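Local coordinates for flagellar regulatory protein C (Vibrio cholerae, PDB 4QHS) that probably couples ATP hydrolysis in a heptameric AAA+ ring to activation of sigma-54-dependent transcription of flagellar genes, at residues 81-86 against 139-144; 163-166 against 171-174; 183-186 against 190-193. One frame throughout, in Å; residues are numbered along the deposited sequence.

Contact 1: residues 81-86 against 139-144; sequences MLEATL and ERLGSR
L141 spreads its two methyls over the near side of helix 82-87, one on A84 and the other on E83. L141 CD1 rests 3.8 Å from A84 CA and 4.0 Å from A84 CB, so this methyl packs on the backbone of the helix as well as on its side chain. The L141 and E83 side chains cross at about a right angle, with L141 CD2 4.0 Å from E83 CG and 3.4 Å from E83 OE2. E83 reaches this position because CG stands anti to its backbone N (chi1 176°) and the chain runs on extended. Its carboxylate oxygen thus lies against a methyl, with K128 as a long, weak ion-pair neighbour outside the contact. With 119 Å² buried in total and CA atoms of A84 and L141 6.7 Å apart, the contact is small and centred on one leucine. L141 sits within the type II turn R140-S143, and its backbone also bonds to G88 and E90. The arrangement joins the helix leading to the GAFTGA loop, the mark of sigma-54 activators, with the tip of the 137-148 beta-hairpin, the presensor-1 hairpin that these activators share with other AAA+ proteins of their clade.

Contact 2: residues 163-166 against 171-174; sequences QYVQ and REDL. With EDO (1,2-ethanediol), chain H.
This is a small surface contact, with 101 Å² buried, between the last turn of helix 161-166 and the first of helix 172-178, two short helices that link strands 152-157 and 182-184 of the parallel sheet. V165 carries it from one side. V165 CG1 lies 4.1 Å from E172 CB, the two side chains crossing at about a right angle, while V165 CG2 is 4.0 Å from R171 O. The CA atoms of V165 and E172 are 5.8 Å apart, close enough for the valine to meet the backbone entering the second helix. In the AAA+ core this pair of helices packs on helix 123-135 through R171, D173 and L174, at a face touching a neighbouring subunit of the ring: R171 NH1 donates to A75 O of that subunit, and D173 packs against its R235. R171 occupies the N-cap position, and its side chain reaches forward to D173. R171 NE donates to D173 OD1 at 2.9 Å and R171 NH2 to D173 OD2 at 2.6 Å, a side-on, two-pronged salt bridge using syn lone pairs, with both acceptors near the guanidinium plane. A bend at chi3 (62°) brings these nitrogens round to the carboxylate. A 1,2-ethanediol, probably from the crystallisation liquor, accepts from E172 N at O2 (3.0 Å, nearly straight at 174°) and from D173 N at O1 (2.9 Å). Its C1 lies over one face of the R171 guanidinium.

Contact 3: residues 183-186 against 190-193; sequences LTWP and ERKD
The chain leaves strand 182-184 still extended through W185 and P186, then turns by roughly a right angle, bringing E190 and R191 against P186; the nearest CA atoms, those of P186 and E190, are 6.2 Å apart. Of the 211 Å² buried, most belongs to P186 and R191. The proline ring meets both following residues: P186 CB touches E190 CB at 4.1 Å, and P186 CG lies at the same distance from R191 CD, with the arginine chain crossing it at about a right angle. R191 is extended from CG to NE, but CG sits between the backbone N and the carbonyl carbon (chi1 43°), and this first torsion directs the chain toward the proline. R191 NE then donates a weak bond to P186 O, 3.3 Å long and bent to 148°, with the acceptor at the edge of the guanidinium. One face of the guanidinium is turned to W185, whose NE1 approaches R191 NH2 to 3.3 Å; both are donors, so this is packing only. The indole and guanidinium planes are inclined by 61°, which rules out a parallel stack. Two of the nitrogens have partners outside: R191 NH1 in a salt bridge with D194, W185 NE1 in a weak bond to S49 O of the P-loop. W185 packs on L27 of helix 23-35 and M54 of helix 51-61, R191 touches S24, and the strand pairs with 41-44, placing the contact where the parallel sheet's edge strand passes toward the lid helices, beginning with 195-208.

Contacts 1 and 3 are partly buried, whereas contact 2 lies at the surface. Contact 1 depends on a single leucine and is apolar apart from one carboxylate oxygen; contact 2 is van der Waals packing by one valine across the segments, its polar bonds lying within 171-174 and toward an adjacent subunit and the ethanediol; contact 3 buries the most area and has the one hydrogen bond bridging its two segments, a weak one. Contacts 1 and 2 both border helix 123-135, with centres about 23 Å apart. Contact 3 lies on the opposite side of the chain's centre from contact 1, about 36 Å from it between centres, beside the P-loop and the lid.

Contact 1: residues 81-86 against 139-144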
ATOM      1  N   MET A  81      -9.888 -13.944 -18.442  1.00 45.41           N
ATOM      2  CA  MET A  81     -10.389 -15.309 -18.574  1.00 42.63           C
ATOM      3  C   MET A  81      -9.566 -16.167 -19.500  1.00 42.98           C
ATOM      4  O   MET A  81      -9.927 -17.322 -19.736  1.00 36.56           O
ATOM      5  CB  MET A  81     -11.835 -15.290 -19.057  1.00 38.02           C
ATOM      6  CG  MET A  81     -12.793 -14.821 -17.984  1.00 39.93           C
ATOM      7  SD  MET A  81     -12.913 -16.084 -16.687  1.00 53.57           S
ATOM      8  CE  MET A  81     -13.732 -17.402 -17.602  1.00 48.92           C
ATOM      9  N   LEU A  82      -8.460 -15.618 -20.007  1.00 38.83           N
ATOM     10  CA  LEU A  82      -7.664 -16.305 -21.032  1.00 36.29           C
ATOM     11  C   LEU A  82      -7.230 -17.692 -20.586  1.00 38.58           C
ATOM     12  O   LEU A  82      -7.420 -18.660 -21.303  1.00 39.05           O
ATOM     13  CB  LEU A  82      -6.425 -15.490 -21.401  1.00 33.92           C
ATOM     14  CG  LEU A  82      -5.390 -16.188 -22.304  1.00 39.83           C
ATOM     15  CD1 LEU A  82      -6.028 -16.664 -23.622  1.00 39.26           C
ATOM     16  CD2 LEU A  82      -4.199 -15.253 -22.603  1.00 36.76           C
ATOM     17  N   GLU A  83      -6.640 -17.767 -19.396  1.00 39.35           N
ATOM     18  CA  GLU A  83      -6.171 -19.031 -18.845  1.00 36.56           C
ATOM     19  C   GLU A  83      -7.333 -20.003 -18.634  1.00 39.51           C
ATOM     20  O   GLU A  83      -7.223 -21.193 -18.959  1.00 38.59           O
ATOM     21  CB  GLU A  83      -5.420 -18.790 -17.535  1.00 34.81           C
ATOM     22  CG  GLU A  83      -4.968 -20.036 -16.832  1.00 40.86           C
ATOM     23  CD  GLU A  83      -3.972 -19.724 -15.729  1.00 56.64           C
ATOM     24  OE1 GLU A  83      -3.082 -18.871 -15.948  1.00 82.83           O
ATOM     25  OE2 GLU A  83      -4.074 -20.320 -14.645  1.00 53.59           O
ATOM     26  N   ALA A  84      -8.455 -19.507 -18.126  1.00 33.65           N
ATOM     27  CA  ALA A  84      -9.611 -20.384 -17.925  1.00 34.72           C
ATOM     28  C   ALA A  84     -10.160 -20.901 -19.262  1.00 46.80           C
ATOM     29  O   ALA A  84     -10.557 -22.066 -19.382  1.00 33.38           O
ATOM     30  CB  ALA A  84     -10.692 -19.674 -17.158  1.00 35.09           C
ATOM     31  N   THR A  85     -10.184 -20.035 -20.266  1.00 42.13           N
ATOM     32  CA  THR A  85     -10.702 -20.424 -21.569  1.00 40.23           C
ATOM     33  C   THR A  85      -9.792 -21.461 -22.222  1.00 32.96           C
ATOM     34  O   THR A  85     -10.258 -22.467 -22.741  1.00 33.46           O
ATOM     35  CB  THR A  85     -10.834 -19.225 -22.487  1.00 48.89           C
ATOM     36  OG1 THR A  85      -9.565 -18.579 -22.569  1.00 73.81           O
ATOM     37  CG2 THR A  85     -11.804 -18.249 -21.901  1.00 41.57           C
ATOM     38  N   LEU A  86      -8.489 -21.231 -22.156  1.00 31.73           N
ATOM     39  CA  LEU A  86      -7.516 -22.157 -22.744  1.00 35.15           C
ATOM     40  C   LEU A  86      -7.539 -23.556 -22.122  1.00 40.10           C
ATOM     41  O   LEU A  86      -7.597 -24.565 -22.839  1.00 35.30           O
ATOM     42  CB  LEU A  86      -6.101 -21.579 -22.622  1.00 31.10           C
ATOM     43  CG  LEU A  86      -5.598 -20.876 -23.881  1.00 65.61           C
ATOM     44  CD1 LEU A  86      -4.215 -20.269 -23.647  1.00 66.20           C
ATOM     45  CD2 LEU A  86      -5.588 -21.829 -25.090  1.00 56.86           C
ATOM     46  N   GLU A 139      -4.625 -30.039 -18.245  1.00 42.15           N
ATOM     47  CA  GLU A 139      -5.343 -30.162 -17.013  1.00 40.48           C
ATOM     48  C   GLU A 139      -6.211 -28.971 -16.880  1.00 38.83           C
ATOM     49  O   GLU A 139      -5.799 -27.902 -17.186  1.00 42.44           O
ATOM     50  CB  GLU A 139      -4.388 -30.127 -15.864  1.00 47.48           C
ATOM     51  CG  GLU A 139      -4.177 -31.412 -15.232  1.00 74.83           C
ATOM     52  CD  GLU A 139      -2.734 -31.669 -14.984  1.00102.08           C
ATOM     53  OE1 GLU A 139      -1.920 -31.371 -15.877  1.00108.96           O
ATOM     54  OE2 GLU A 139      -2.410 -32.171 -13.892  1.00112.67           O
ATOM     55  N   ARG A 140      -7.411 -29.156 -16.395  1.00 36.22           N
ATOM     56  CA  ARG A 140      -8.306 -28.049 -16.204  1.00 42.53           C
ATOM     57  C   ARG A 140      -7.942 -27.335 -14.930  1.00 47.03           C
ATOM     58  O   ARG A 140      -7.383 -27.936 -14.051  1.00 36.98           O
ATOM     59  CB  ARG A 140      -9.735 -28.545 -16.123  1.00 40.69           C
ATOM     60  CG  ARG A 140     -10.393 -28.823 -17.440  1.00 39.82           C
ATOM     61  CD  ARG A 140     -11.691 -29.480 -17.215  1.00 40.83           C
ATOM     62  NE  ARG A 140     -12.349 -29.878 -18.433  1.00 41.96           N
ATOM     63  CZ  ARG A 140     -13.567 -30.375 -18.476  1.00 41.55           C
ATOM     64  NH1 ARG A 140     -14.237 -30.536 -17.377  1.00 38.66           N
ATOM     65  NH2 ARG A 140     -14.105 -30.714 -19.609  1.00 40.40           N
ATOM     66  N   LEU A 141      -8.279 -26.058 -14.840  1.00 42.32           N
ATOM     67  CA  LEU A 141      -8.057 -25.315 -13.607  1.00 39.08           C
ATOM     68  C   LEU A 141      -8.830 -25.974 -12.470  1.00 43.24           C
ATOM     69  O   LEU A 141     -10.004 -26.328 -12.629  1.00 37.70           O
ATOM     70  CB  LEU A 141      -8.481 -23.846 -13.749  1.00 39.14           C
ATOM     71  CG  LEU A 141      -7.694 -22.906 -14.671  1.00 40.57           C
ATOM     72  CD1 LEU A 141      -8.242 -21.485 -14.553  1.00 45.56           C
ATOM     73  CD2 LEU A 141      -6.220 -22.912 -14.361  1.00 42.58           C
ATOM     74  N   GLY A 142      -8.160 -26.150 -11.335  1.00 40.92           N
ATOM     75  CA  GLY A 142      -8.784 -26.718 -10.155  1.00 41.77           C
ATOM     76  C   GLY A 142      -9.023 -28.207 -10.284  1.00 43.41           C
ATOM     77  O   GLY A 142      -9.966 -28.738  -9.703  1.00 55.41           O
ATOM     78  N   SER A 143      -8.177 -28.876 -11.059  1.00 44.45           N
ATOM     79  CA  SER A 143      -8.247 -30.330 -11.215  1.00 38.96           C
ATOM     80  C   SER A 143      -6.852 -30.912 -11.339  1.00 42.32           C
ATOM     81  O   SER A 143      -5.928 -30.227 -11.772  1.00 44.92           O
ATOM     82  CB  SER A 143      -9.078 -30.708 -12.443  1.00 38.57           C
ATOM     83  OG  SER A 143      -8.772 -32.028 -12.886  1.00 55.54           O
ATOM     84  N   ARG A 144      -6.659 -32.153 -10.984  1.00 64.63           N
ATOM     85  CA  ARG A 144      -5.363 -32.722 -11.249  1.00 73.46           C
ATOM     86  C   ARG A 144      -5.447 -33.896 -12.199  1.00 64.89           C
ATOM     87  O   ARG A 144      -4.505 -34.623 -12.355  1.00 69.89           O
ATOM     88  CB  ARG A 144      -4.589 -33.018  -9.965  1.00 87.83           C
ATOM     89  CG  ARG A 144      -4.779 -31.960  -8.863  1.00100.43           C
ATOM     90  CD  ARG A 144      -3.557 -31.030  -8.641  1.00106.86           C
ATOM     91  NE  ARG A 144      -3.639 -30.239  -7.402  1.00108.91           N
ATOM     92  CZ  ARG A 144      -3.008 -29.083  -7.184  1.00102.99           C
ATOM     93  NH1 ARG A 144      -2.234 -28.549  -8.111  1.00 99.46           N
ATOM     94  NH2 ARG A 144      -3.136 -28.453  -6.034  1.00 92.91           N
TER

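Contact 2: residues 163-166 against 171-174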
ATOM      1  N   GLN A 163      13.321 -10.949 -29.583  1.00 44.00           N
ATOM      2  CA  GLN A 163      13.687  -9.804 -28.757  1.00 45.73           C
ATOM      3  C   GLN A 163      12.859  -9.789 -27.466  1.00 53.29           C
ATOM      4  O   GLN A 163      13.367  -9.436 -26.399  1.00 45.45           O
ATOM      5  CB  GLN A 163      13.554  -8.499 -29.554  1.00 52.90           C
ATOM      6  CG  GLN A 163      14.696  -8.390 -30.595  1.00 85.55           C
ATOM      7  CD  GLN A 163      14.833  -7.034 -31.284  1.00 96.51           C
ATOM      8  OE1 GLN A 163      15.810  -6.304 -31.062  1.00102.26           O
ATOM      9  NE2 GLN A 163      13.885  -6.716 -32.162  1.00 92.83           N
ATOM     10  N   TYR A 164      11.608 -10.229 -27.568  1.00 43.26           N
ATOM     11  CA  TYR A 164      10.719 -10.362 -26.422  1.00 40.95           C
ATOM     12  C   TYR A 164      11.295 -11.361 -25.402  1.00 48.56           C
ATOM     13  O   TYR A 164      11.191 -11.165 -24.187  1.00 43.91           O
ATOM     14  CB  TYR A 164       9.317 -10.791 -26.892  1.00 38.95           C
ATOM     15  CG  TYR A 164       8.186 -10.170 -26.101  1.00 54.93           C
ATOM     16  CD1 TYR A 164       8.204  -8.822 -25.765  1.00 61.51           C
ATOM     17  CD2 TYR A 164       7.094 -10.930 -25.694  1.00 52.73           C
ATOM     18  CE1 TYR A 164       7.169  -8.249 -25.031  1.00 66.00           C
ATOM     19  CE2 TYR A 164       6.055 -10.369 -24.973  1.00 57.94           C
ATOM     20  CZ  TYR A 164       6.094  -9.029 -24.640  1.00 69.42           C
ATOM     21  OH  TYR A 164       5.057  -8.476 -23.912  1.00 72.66           O
ATOM     22  N   VAL A 165      11.911 -12.425 -25.903  1.00 47.18           N
ATOM     23  CA  VAL A 165      12.704 -13.318 -25.063  1.00 46.40           C
ATOM     24  C   VAL A 165      13.840 -12.557 -24.379  1.00 53.40           C
ATOM     25  O   VAL A 165      14.035 -12.664 -23.168  1.00 51.59           O
ATOM     26  CB  VAL A 165      13.315 -14.467 -25.879  1.00 49.02           C
ATOM     27  CG1 VAL A 165      14.366 -15.221 -25.067  1.00 41.32           C
ATOM     28  CG2 VAL A 165      12.228 -15.392 -26.381  1.00 43.07           C
ATOM     29  N   GLN A 166      14.581 -11.786 -25.166  1.00 44.33           N
ATOM     30  CA  GLN A 166      15.729 -11.052 -24.645  1.00 47.09           C
ATOM     31  C   GLN A 166      15.329  -9.962 -23.645  1.00 48.08           C
ATOM     32  O   GLN A 166      16.124  -9.563 -22.813  1.00 50.26           O
ATOM     33  CB  GLN A 166      16.530 -10.428 -25.789  1.00 49.11           C
ATOM     34  CG  GLN A 166      17.323 -11.427 -26.595  1.00 49.40           C
ATOM     35  CD  GLN A 166      17.863 -10.827 -27.889  1.00 71.43           C
ATOM     36  OE1 GLN A 166      17.210  -9.981 -28.511  1.00 71.20           O
ATOM     37  NE2 GLN A 166      19.060 -11.258 -28.299  1.00 65.07           N
ATOM     38  N   ARG A 171       9.409 -16.866 -22.411  1.00 39.09           N
ATOM     39  CA  ARG A 171      10.293 -17.983 -22.130  1.00 39.68           C
ATOM     40  C   ARG A 171      11.086 -18.381 -23.368  1.00 40.03           C
ATOM     41  O   ARG A 171      10.539 -18.517 -24.474  1.00 39.86           O
ATOM     42  CB  ARG A 171       9.505 -19.205 -21.619  1.00 37.99           C
ATOM     43  CG  ARG A 171       8.757 -19.019 -20.304  1.00 37.65           C
ATOM     44  CD  ARG A 171       8.080 -20.333 -19.918  1.00 37.77           C
ATOM     45  NE  ARG A 171       9.083 -21.378 -19.701  1.00 40.18           N
ATOM     46  CZ  ARG A 171       9.583 -21.706 -18.509  1.00 48.56           C
ATOM     47  NH1 ARG A 171       9.162 -21.082 -17.410  1.00 39.65           N
ATOM     48  NH2 ARG A 171      10.499 -22.664 -18.413  1.00 40.73           N
ATOM     49  N   GLU A 172      12.368 -18.622 -23.161  1.00 39.19           N
ATOM     50  CA  GLU A 172      13.240 -19.065 -24.228  1.00 47.49           C
ATOM     51  C   GLU A 172      12.840 -20.459 -24.707  1.00 41.58           C
ATOM     52  O   GLU A 172      12.708 -20.693 -25.910  1.00 41.60           O
ATOM     53  CB  GLU A 172      14.699 -19.044 -23.748  1.00 41.44           C
ATOM     54  CG  GLU A 172      15.725 -19.259 -24.830  1.00 56.59           C
ATOM     55  CD  GLU A 172      17.138 -19.100 -24.299  1.00 62.16           C
ATOM     56  OE1 GLU A 172      18.009 -18.617 -25.053  1.00 65.41           O
ATOM     57  OE2 GLU A 172      17.361 -19.449 -23.119  1.00 66.32           O
ATOM     58  N   ASP A 173      12.651 -21.384 -23.769  1.00 42.14           N
ATOM     59  CA  ASP A 173      12.355 -22.765 -24.155  1.00 39.48           C
ATOM     60  C   ASP A 173      11.060 -22.819 -24.967  1.00 37.69           C
ATOM     61  O   ASP A 173      10.952 -23.590 -25.922  1.00 39.75           O
ATOM     62  CB  ASP A 173      12.262 -23.687 -22.933  1.00 40.50           C
ATOM     63  CG  ASP A 173      11.414 -23.102 -21.814  1.00 48.80           C
ATOM     64  OD1 ASP A 173      10.512 -22.287 -22.109  1.00 41.88           O
ATOM     65  OD2 ASP A 173      11.656 -23.454 -20.635  1.00 47.37           O
ATOM     66  N   LEU A 174      10.093 -21.983 -24.603  1.00 36.09           N
ATOM     67  CA  LEU A 174       8.830 -21.918 -25.355  1.00 47.86           C
ATOM     68  C   LEU A 174       9.040 -21.276 -26.732  1.00 41.89           C
ATOM     69  O   LEU A 174       8.410 -21.670 -27.719  1.00 43.59           O
ATOM     70  CB  LEU A 174       7.773 -21.140 -24.580  1.00 33.51           C
ATOM     71  CG  LEU A 174       6.392 -21.026 -25.214  1.00 33.67           C
ATOM     72  CD1 LEU A 174       5.778 -22.420 -25.453  1.00 32.66           C
ATOM     73  CD2 LEU A 174       5.508 -20.210 -24.307  1.00 31.84           C
TER
HETATM   74  C1  EDO H 401      12.658 -20.400 -19.860  1.00 51.87           C
HETATM   75  O1  EDO H 401      13.441 -20.887 -20.973  1.00 45.57           O
HETATM   76  C2  EDO H 401      13.153 -19.053 -19.321  1.00 58.66           C
HETATM   77  O2  EDO H 401      13.331 -18.097 -20.382  1.00 62.65           O

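Contact 3: residues 183-186 against 190-193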
ATOM      1  N   LEU A 183       6.712 -18.094 -40.344  1.00 40.24           N
ATOM      2  CA  LEU A 183       6.341 -17.514 -41.594  1.00 40.98           C
ATOM      3  C   LEU A 183       5.984 -16.072 -41.370  1.00 46.55           C
ATOM      4  O   LEU A 183       5.076 -15.755 -40.650  1.00 46.89           O
ATOM      5  CB  LEU A 183       5.171 -18.263 -42.191  1.00 41.48           C
ATOM      6  CG  LEU A 183       5.427 -19.737 -42.460  1.00 43.28           C
ATOM      7  CD1 LEU A 183       4.236 -20.375 -42.974  1.00 42.13           C
ATOM      8  CD2 LEU A 183       6.496 -19.840 -43.456  1.00 47.30           C
ATOM      9  N   THR A 184       6.718 -15.193 -42.006  1.00 43.28           N
ATOM     10  CA  THR A 184       6.498 -13.797 -41.825  1.00 44.75           C
ATOM     11  C   THR A 184       5.650 -13.217 -42.945  1.00 50.29           C
ATOM     12  O   THR A 184       6.075 -13.070 -44.056  1.00 46.29           O
ATOM     13  CB  THR A 184       7.808 -13.051 -41.675  1.00 47.58           C
ATOM     14  OG1 THR A 184       8.510 -13.541 -40.542  1.00 44.39           O
ATOM     15  CG2 THR A 184       7.542 -11.606 -41.479  1.00 42.61           C
ATOM     16  N   TRP A 185       4.429 -12.884 -42.601  1.00 54.39           N
ATOM     17  CA  TRP A 185       3.448 -12.369 -43.511  1.00 58.89           C
ATOM     18  C   TRP A 185       3.557 -10.857 -43.601  1.00 68.51           C
ATOM     19  O   TRP A 185       3.019 -10.157 -42.780  1.00 75.21           O
ATOM     20  CB  TRP A 185       2.098 -12.751 -42.960  1.00 58.77           C
ATOM     21  CG  TRP A 185       1.050 -12.671 -43.888  1.00 69.18           C
ATOM     22  CD1 TRP A 185       0.088 -11.745 -43.922  1.00 73.73           C
ATOM     23  CD2 TRP A 185       0.808 -13.547 -44.966  1.00 71.98           C
ATOM     24  NE1 TRP A 185      -0.752 -11.975 -44.960  1.00 77.33           N
ATOM     25  CE2 TRP A 185      -0.321 -13.080 -45.629  1.00 73.14           C
ATOM     26  CE3 TRP A 185       1.447 -14.676 -45.451  1.00 74.60           C
ATOM     27  CZ2 TRP A 185      -0.837 -13.708 -46.734  1.00 60.41           C
ATOM     28  CZ3 TRP A 185       0.939 -15.288 -46.545  1.00 65.94           C
ATOM     29  CH2 TRP A 185      -0.190 -14.814 -47.174  1.00 61.77           C
ATOM     30  N   PRO A 186       4.253 -10.353 -44.603  1.00 72.18           N
ATOM     31  CA  PRO A 186       4.604  -8.940 -44.688  1.00 64.65           C
ATOM     32  C   PRO A 186       3.443  -7.954 -44.724  1.00 54.95           C
ATOM     33  O   PRO A 186       2.314  -8.284 -44.963  1.00 56.01           O
ATOM     34  CB  PRO A 186       5.346  -8.880 -46.003  1.00 70.30           C
ATOM     35  CG  PRO A 186       4.674  -9.886 -46.830  1.00 73.33           C
ATOM     36  CD  PRO A 186       4.068 -10.918 -45.941  1.00 74.79           C
ATOM     37  N   GLU A 190       4.297  -3.889 -48.677  1.00 76.33           N
ATOM     38  CA  GLU A 190       5.435  -4.679 -49.078  1.00 81.27           C
ATOM     39  C   GLU A 190       4.975  -5.769 -50.005  1.00 76.24           C
ATOM     40  O   GLU A 190       5.736  -6.629 -50.382  1.00 72.36           O
ATOM     41  CB  GLU A 190       6.138  -5.255 -47.856  1.00 83.93           C
ATOM     42  CG  GLU A 190       6.678  -4.191 -46.949  1.00 91.12           C
ATOM     43  CD  GLU A 190       7.572  -4.723 -45.873  1.00 95.98           C
ATOM     44  OE1 GLU A 190       8.209  -5.753 -46.090  1.00 97.31           O
ATOM     45  OE2 GLU A 190       7.660  -4.097 -44.806  1.00 98.67           O
ATOM     46  N   ARG A 191       3.713  -5.720 -50.380  1.00 67.49           N
ATOM     47  CA  ARG A 191       3.203  -6.657 -51.346  1.00 64.33           C
ATOM     48  C   ARG A 191       2.090  -6.032 -52.142  1.00 61.77           C
ATOM     49  O   ARG A 191       1.002  -6.535 -52.217  1.00 62.91           O
ATOM     50  CB  ARG A 191       2.728  -7.908 -50.659  1.00 70.09           C
ATOM     51  CG  ARG A 191       1.956  -7.676 -49.416  1.00 63.29           C
ATOM     52  CD  ARG A 191       1.334  -8.943 -48.975  1.00 63.05           C
ATOM     53  NE  ARG A 191       0.586  -8.771 -47.756  1.00 66.15           N
ATOM     54  CZ  ARG A 191      -0.627  -9.247 -47.562  1.00 64.56           C
ATOM     55  NH1 ARG A 191      -1.234  -9.928 -48.505  1.00 48.86           N
ATOM     56  NH2 ARG A 191      -1.232  -9.024 -46.417  1.00 63.57           N
ATOM     57  N   LYS A 192       2.395  -4.910 -52.748  1.00 58.54           N
ATOM     58  CA  LYS A 192       1.411  -4.104 -53.404  1.00 59.35           C
ATOM     59  C   LYS A 192       0.547  -4.890 -54.346  1.00 53.32           C
ATOM     60  O   LYS A 192      -0.568  -4.535 -54.575  1.00 52.62           O
ATOM     61  CB  LYS A 192       2.097  -2.964 -54.140  1.00 70.71           C
ATOM     62  CG  LYS A 192       2.153  -1.658 -53.369  1.00 78.46           C
ATOM     63  CD  LYS A 192       3.232  -0.733 -53.883  1.00 80.65           C
ATOM     64  CE  LYS A 192       3.300   0.531 -53.072  1.00 80.25           C
ATOM     65  NZ  LYS A 192       3.783   1.678 -53.874  1.00 80.61           N
ATOM     66  N   ASP A 193       1.076  -5.968 -54.886  1.00 54.56           N
ATOM     67  CA  ASP A 193       0.382  -6.711 -55.917  1.00 58.94           C
ATOM     68  C   ASP A 193      -0.751  -7.517 -55.382  1.00 63.48           C
ATOM     69  O   ASP A 193      -1.388  -8.226 -56.118  1.00 68.59           O
ATOM     70  CB  ASP A 193       1.327  -7.647 -56.653  1.00 56.15           C
ATOM     71  CG  ASP A 193       2.080  -6.969 -57.765  1.00 75.03           C
ATOM     72  OD1 ASP A 193       1.575  -6.023 -58.369  1.00 78.14           O
ATOM     73  OD2 ASP A 193       3.197  -7.394 -58.045  1.00 81.54           O
TER